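Local coordinates for Lmo1340 protein (Listeria monocytogenes, PDB 4NLM) that is of unknown function but folds as a YqgU-like six-bladed beta propeller and is probably a lipoprotein displayed on the bacterial surface, at residues L202-L207 with I219-M224; L189-N194 with M224-H229. All blocks are in the same frame, centred on the assembly; numbering follows the deposited sequence. Where two conformers were deposited one is given.

Overall arrangement
Interactions 1 and 2 illustrate, in one propeller, the pairing of strands within a blade and the packing between neighbouring sheets. Interaction 1 joins strands 203-209 and 212-223 of a four-stranded antiparallel sheet through backbone hydrogen bonds whose register is twice shifted by bulges. Interaction 2 sets strand 189-194 of that sheet against strand 225-229, which opens the next sheet, and relies on an aromatic ring, apolar branches and one water. Both are partly buried: interaction 1 is centred about 20 Å from the chain's centre and has exposed residues around N222, whereas interaction 2, about 13 Å from it, has no exposed touching residue. They share M224, and their centres are about 8 Å apart.

Interaction 1 (L202-L207 with I219-M224); sequences LGNLYL and IVANIM
L205 packs against both V220 and I223 on the face these three share, where L205 and I223 also touch T235 of the following sheet; the tight half of the contact is built round it. In one of its two conformers its side chain runs alongside that of V220, with CD1 3.9 Å from V220 CB, but meets I223 at about a right angle, L205 CG lying 3.9 Å from I223 CG1. In the backbone, L205 N donates to V220 O at 2.8 Å, while L205 O receives I219 N at 2.9 Å and, weakly, V220 N. I219 holds its CG1 between its own backbone N and carbonyl carbon (chi1 55°), which brings that atom within 3.4 Å of L205 O. G203 and I223 close the other end with two mutual backbone bonds. The N204 side is more open to solvent, with A221 and N222 exposed. There N204 OD1 takes the backbone N of N222 at 2.9 Å, the donor standing 36° out of the amide carbonyl plane, and N222 OD1 is met by two waters, one also accepting from N204 ND2. Twice, two residues face a single one: I219 and V220 opposite L205 form a classic bulge, N222 and I223 opposite G203 a G1 bulge, irregularities within the outer hairpin of a propeller blade.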
loop_
_atom_site.group_PDB
_atom_site.type_symbol
_atom_site.label_atom_id
_atom_site.label_comp_id
_atom_site.label_asym_id
_atom_site.label_seq_id
_atom_site.Cartn_x
_atom_site.Cartn_y
_atom_site.Cartn_z
ATOM N N LEU A 202 5.606 0.208 20.233
ATOM C CA LEU A 202 5.124 -1.170 20.231
ATOM C C LEU A 202 3.700 -1.330 20.702
ATOM O O LEU A 202 3.205 -0.553 21.484
ATOM C CB LEU A 202 6.011 -2.062 21.152
ATOM C CG LEU A 202 7.489 -2.314 20.902
ATOM C CD1 LEU A 202 8.141 -3.011 22.071
ATOM C CD2 LEU A 202 7.606 -3.164 19.668
ATOM N N GLY A 203 3.066 -2.392 20.244
ATOM C CA GLY A 203 1.739 -2.792 20.707
ATOM C C GLY A 203 1.654 -4.299 20.695
ATOM O O GLY A 203 2.654 -4.980 20.515
ATOM N N ASN A 204 0.458 -4.827 20.897
ATOM C CA ASN A 204 0.227 -6.265 20.852
ATOM C C ASN A 204 -0.787 -6.541 19.759
ATOM O O ASN A 204 -1.767 -5.810 19.631
ATOM C CB ASN A 204 -0.239 -6.738 22.223
ATOM C CG ASN A 204 0.847 -6.585 23.259
ATOM O OD1 ASN A 204 1.872 -7.246 23.169
ATOM N ND2 ASN A 204 0.650 -5.693 24.222
ATOM N N LEU A 205 -0.535 -7.566 18.956
ATOM C CA LEU A 205 -1.424 -7.904 17.848
ATOM C C LEU A 205 -2.530 -8.833 18.289
ATOM O O LEU A 205 -2.254 -9.857 18.892
ATOM C CB LEU A 205 -0.666 -8.593 16.735
ATOM C CG LEU A 205 0.516 -7.899 16.116
ATOM C CD1 LEU A 205 0.947 -8.675 14.893
ATOM C CD2 LEU A 205 0.096 -6.495 15.724
ATOM N N TYR A 206 -3.761 -8.454 17.943
ATOM C CA TYR A 206 -4.959 -9.198 18.262
ATOM C C TYR A 206 -5.701 -9.578 16.995
ATOM O O TYR A 206 -5.731 -8.835 16.027
ATOM C CB TYR A 206 -5.891 -8.346 19.132
ATOM C CG TYR A 206 -5.421 -8.224 20.546
ATOM C CD1 TYR A 206 -4.524 -7.248 20.907
ATOM C CD2 TYR A 206 -5.891 -9.079 21.530
ATOM C CE1 TYR A 206 -4.081 -7.122 22.206
ATOM C CE2 TYR A 206 -5.453 -8.963 22.839
ATOM C CZ TYR A 206 -4.538 -7.986 23.165
ATOM O OH TYR A 206 -4.094 -7.846 24.459
ATOM N N LEU A 207 -6.320 -10.758 17.032
ATOM C CA LEU A 207 -7.173 -11.262 15.959
ATOM C C LEU A 207 -8.616 -11.235 16.471
ATOM O O LEU A 207 -8.878 -11.586 17.624
ATOM C CB LEU A 207 -6.843 -12.713 15.624
ATOM C CG LEU A 207 -7.612 -13.362 14.471
ATOM C CD1 LEU A 207 -7.327 -12.658 13.150
ATOM C CD2 LEU A 207 -7.249 -14.840 14.348
ATOM N N ILE A 219 -2.467 -12.663 19.504
ATOM C CA ILE A 219 -1.757 -13.591 18.634
ATOM C C ILE A 219 -0.241 -13.347 18.599
ATOM O O ILE A 219 0.521 -14.290 18.458
ATOM C CB ILE A 219 -2.368 -13.670 17.217
ATOM C CG1 ILE A 219 -2.461 -12.288 16.577
ATOM C CG2 ILE A 219 -3.751 -14.334 17.270
ATOM C CD1 ILE A 219 -2.711 -12.305 15.087
ATOM N N VAL A 220 0.210 -12.104 18.753
ATOM C CA VAL A 220 1.647 -11.807 18.736
ATOM C C VAL A 220 1.919 -10.600 19.631
ATOM O O VAL A 220 1.363 -9.543 19.421
ATOM C CB VAL A 220 2.175 -11.499 17.308
ATOM C CG1 VAL A 220 3.682 -11.434 17.318
ATOM C CG2 VAL A 220 1.722 -12.549 16.304
ATOM N N ALA A 221 2.811 -10.754 20.598
ATOM C CA ALA A 221 3.108 -9.693 21.515
ATOM C C ALA A 221 4.231 -8.798 21.013
ATOM O O ALA A 221 5.111 -9.215 20.282
ATOM C CB ALA A 221 3.517 -10.290 22.856
ATOM N N ASN A 222 4.178 -7.537 21.416
ATOM C CA ASN A 222 5.291 -6.599 21.252
ATOM C C ASN A 222 5.778 -6.401 19.821
ATOM O O ASN A 222 6.940 -6.630 19.498
ATOM C CB ASN A 222 6.427 -7.053 22.161
ATOM C CG ASN A 222 6.001 -7.172 23.603
ATOM O OD1 ASN A 222 5.402 -6.248 24.177
ATOM N ND2 ASN A 222 6.276 -8.313 24.192
ATOM N N ILE A 223 4.883 -5.882 19.001
ATOM C CA ILE A 223 5.128 -5.628 17.597
ATOM C C ILE A 223 5.025 -4.141 17.274
ATOM O O ILE A 223 4.146 -3.439 17.782
ATOM C CB ILE A 223 4.111 -6.417 16.756
ATOM C CG1 ILE A 223 4.313 -7.925 16.976
ATOM C CG2 ILE A 223 4.202 -6.053 15.285
ATOM C CD1 ILE A 223 5.718 -8.421 16.769
HETATM N N MSE A 224 5.934 -3.650 16.446
HETATM C CA MSE A 224 5.902 -2.253 16.023
HETATM C C MSE A 224 5.045 -2.003 14.799
HETATM O O MSE A 224 4.297 -1.036 14.769
HETATM C CB MSE A 224 7.347 -1.803 15.745
HETATM C CG MSE A 224 7.447 -0.384 15.250
HETATM SE SE MSE A 224 9.286 -0.038 14.688
HETATM C CE MSE A 224 10.293 -1.181 15.874
HETATM O O HOH W 1 3.905 -4.041 23.522
HETATM O O HOH W 2 3.463 -4.911 25.521
#

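Interaction 2 (L189-N194 with M224-H229); sequences LVISNN and MQFAVH
The phenyl ring of F226 is the main flat group here, and strand 189-194 meets it obliquely through its far end. I191 and N193 share that end: I191 CG2 lies 3.8 Å from CE2 of F226, and N193 CB lies 3.7 Å from CE1. Between them the backbone comes close, I191 O being 3.6 Å from F226 CZ. With chi1 at 74°, F226 has its CG lodged between backbone N and carbonyl carbon, a torsion that carries the ring across to the other strand. L205, S183 and L233 also touch this side chain. Farther along, I191 CD1 meets V228 CG2 at 4.3 Å, a looser apolar contact. N193, the second flat group, has CG anti to the backbone N (chi1 -171°), which carries its amide to M224, next to strand 225-229. Its ND2 donates to I223 O and also to a water at 2.9 Å, which in turn gives a weak bond to M224 O. The two strands run nearly antiparallel, yet their axes stay 8.3 Å apart, too far for direct backbone pairing. Apolar packing of F226, I191 and V228 therefore spans the gap between adjacent propeller sheets, while the buried ND2 of N193, satisfied by a carbonyl and a water, ties strand 189-194 to I223 O, which also accepts G203 N.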
loop_
_atom_site.group_PDB
_atom_site.type_symbol
_atom_site.label_atom_id
_atom_site.label_comp_id
_atom_site.label_asym_id
_atom_site.label_seq_id
_atom_site.Cartn_x
_atom_site.Cartn_y
_atom_site.Cartn_z
ATOM N N LEU A 189 -12.317 -11.604 9.397
ATOM C CA LEU A 189 -11.315 -11.485 10.440
ATOM C C LEU A 189 -10.426 -10.275 10.229
ATOM O O LEU A 189 -10.053 -9.956 9.092
ATOM C CB LEU A 189 -10.400 -12.708 10.476
ATOM C CG LEU A 189 -11.044 -14.029 10.854
ATOM C CD1 LEU A 189 -10.079 -15.191 10.689
ATOM C CD2 LEU A 189 -11.606 -14.013 12.271
ATOM N N VAL A 190 -10.082 -9.600 11.320
ATOM C CA VAL A 190 -9.180 -8.449 11.258
ATOM C C VAL A 190 -8.139 -8.611 12.345
ATOM O O VAL A 190 -8.402 -9.197 13.391
ATOM C CB VAL A 190 -9.927 -7.103 11.445
ATOM C CG1 VAL A 190 -10.565 -7.006 12.822
ATOM C CG2 VAL A 190 -8.985 -5.930 11.255
ATOM N N ILE A 191 -6.926 -8.182 12.036
ATOM C CA ILE A 191 -5.849 -8.129 12.994
ATOM C C ILE A 191 -5.613 -6.637 13.287
ATOM O O ILE A 191 -5.685 -5.790 12.386
ATOM C CB ILE A 191 -4.545 -8.756 12.442
ATOM C CG1 ILE A 191 -4.666 -10.265 12.253
ATOM C CG2 ILE A 191 -3.360 -8.493 13.365
ATOM C CD1 ILE A 191 -3.509 -10.896 11.506
ATOM N N SER A 192 -5.375 -6.357 14.552
ATOM C CA SER A 192 -5.069 -4.990 14.960
ATOM C C SER A 192 -3.859 -4.971 15.874
ATOM O O SER A 192 -3.613 -5.946 16.597
ATOM C CB SER A 192 -6.276 -4.349 15.665
ATOM O OG SER A 192 -6.650 -5.051 16.841
ATOM N N ASN A 193 -3.111 -3.870 15.828
ATOM C CA ASN A 193 -1.981 -3.689 16.715
ATOM C C ASN A 193 -2.444 -2.700 17.756
ATOM O O ASN A 193 -2.594 -1.523 17.471
ATOM C CB ASN A 193 -0.760 -3.147 15.972
ATOM C CG ASN A 193 0.499 -3.148 16.829
ATOM O OD1 ASN A 193 0.482 -3.564 17.972
ATOM N ND2 ASN A 193 1.605 -2.712 16.253
ATOM N N ASN A 194 -2.666 -3.194 18.968
ATOM C CA ASN A 194 -3.237 -2.398 20.035
ATOM C C ASN A 194 -2.138 -1.864 20.939
ATOM O O ASN A 194 -1.439 -2.620 21.619
ATOM C CB ASN A 194 -4.254 -3.226 20.832
ATOM C CG ASN A 194 -5.478 -3.649 20.006
ATOM O OD1 ASN A 194 -5.510 -3.518 18.779
ATOM N ND2 ASN A 194 -6.477 -4.190 20.684
HETATM N N MSE A 224 5.934 -3.650 16.446
HETATM C CA MSE A 224 5.902 -2.253 16.023
HETATM C C MSE A 224 5.045 -2.003 14.799
HETATM O O MSE A 224 4.297 -1.036 14.769
HETATM C CB MSE A 224 7.347 -1.803 15.745
HETATM C CG MSE A 224 7.447 -0.384 15.250
HETATM SE SE MSE A 224 9.286 -0.038 14.688
HETATM C CE MSE A 224 10.293 -1.181 15.874
ATOM N N GLN A 225 5.114 -2.883 13.801
ATOM C CA GLN A 225 4.416 -2.649 12.553
ATOM C C GLN A 225 4.087 -4.035 12.004
ATOM O O GLN A 225 4.832 -4.985 12.266
ATOM C CB GLN A 225 5.345 -1.889 11.586
ATOM C CG GLN A 225 4.670 -1.417 10.310
ATOM C CD GLN A 225 5.576 -0.512 9.507
ATOM O OE1 GLN A 225 6.282 0.304 10.081
ATOM N NE2 GLN A 225 5.502 -0.594 8.203
ATOM N N PHE A 226 3.029 -4.178 11.208
ATOM C CA PHE A 226 2.687 -5.475 10.634
ATOM C C PHE A 226 2.016 -5.239 9.306
ATOM O O PHE A 226 1.565 -4.141 8.998
ATOM C CB PHE A 226 1.812 -6.277 11.576
ATOM C CG PHE A 226 0.400 -5.793 11.644
ATOM C CD1 PHE A 226 0.056 -4.701 12.413
ATOM C CD2 PHE A 226 -0.595 -6.443 10.941
ATOM C CE1 PHE A 226 -1.244 -4.246 12.472
ATOM C CE2 PHE A 226 -1.887 -5.990 10.982
ATOM C CZ PHE A 226 -2.213 -4.887 11.743
ATOM N N ALA A 227 1.929 -6.316 8.529
ATOM C CA ALA A 227 1.245 -6.282 7.243
ATOM C C ALA A 227 0.811 -7.706 6.923
ATOM O O ALA A 227 1.429 -8.647 7.392
ATOM C CB ALA A 227 2.138 -5.691 6.138
ATOM N N VAL A 228 -0.203 -7.822 6.082
ATOM C CA VAL A 228 -0.697 -9.129 5.657
ATOM C C VAL A 228 -0.759 -9.139 4.137
ATOM O O VAL A 228 -1.175 -8.172 3.495
ATOM C CB VAL A 228 -2.099 -9.420 6.256
ATOM C CG1 VAL A 228 -2.634 -10.777 5.820
ATOM C CG2 VAL A 228 -2.044 -9.343 7.762
ATOM N N HIS A 229 -0.345 -10.237 3.545
ATOM C CA HIS A 229 -0.543 -10.381 2.118
ATOM C C HIS A 229 -0.352 -11.832 1.762
ATOM O O HIS A 229 0.558 -12.460 2.281
ATOM C CB HIS A 229 0.404 -9.524 1.290
ATOM C CG HIS A 229 -0.134 -9.219 -0.053
ATOM N ND1 HIS A 229 -1.189 -8.347 -0.236
ATOM C CD2 HIS A 229 0.240 -9.632 -1.283
ATOM C CE1 HIS A 229 -1.457 -8.262 -1.523
ATOM N NE2 HIS A 229 -0.614 -9.040 -2.179
HETATM O O HOH W 3 1.071 -1.331 13.807
#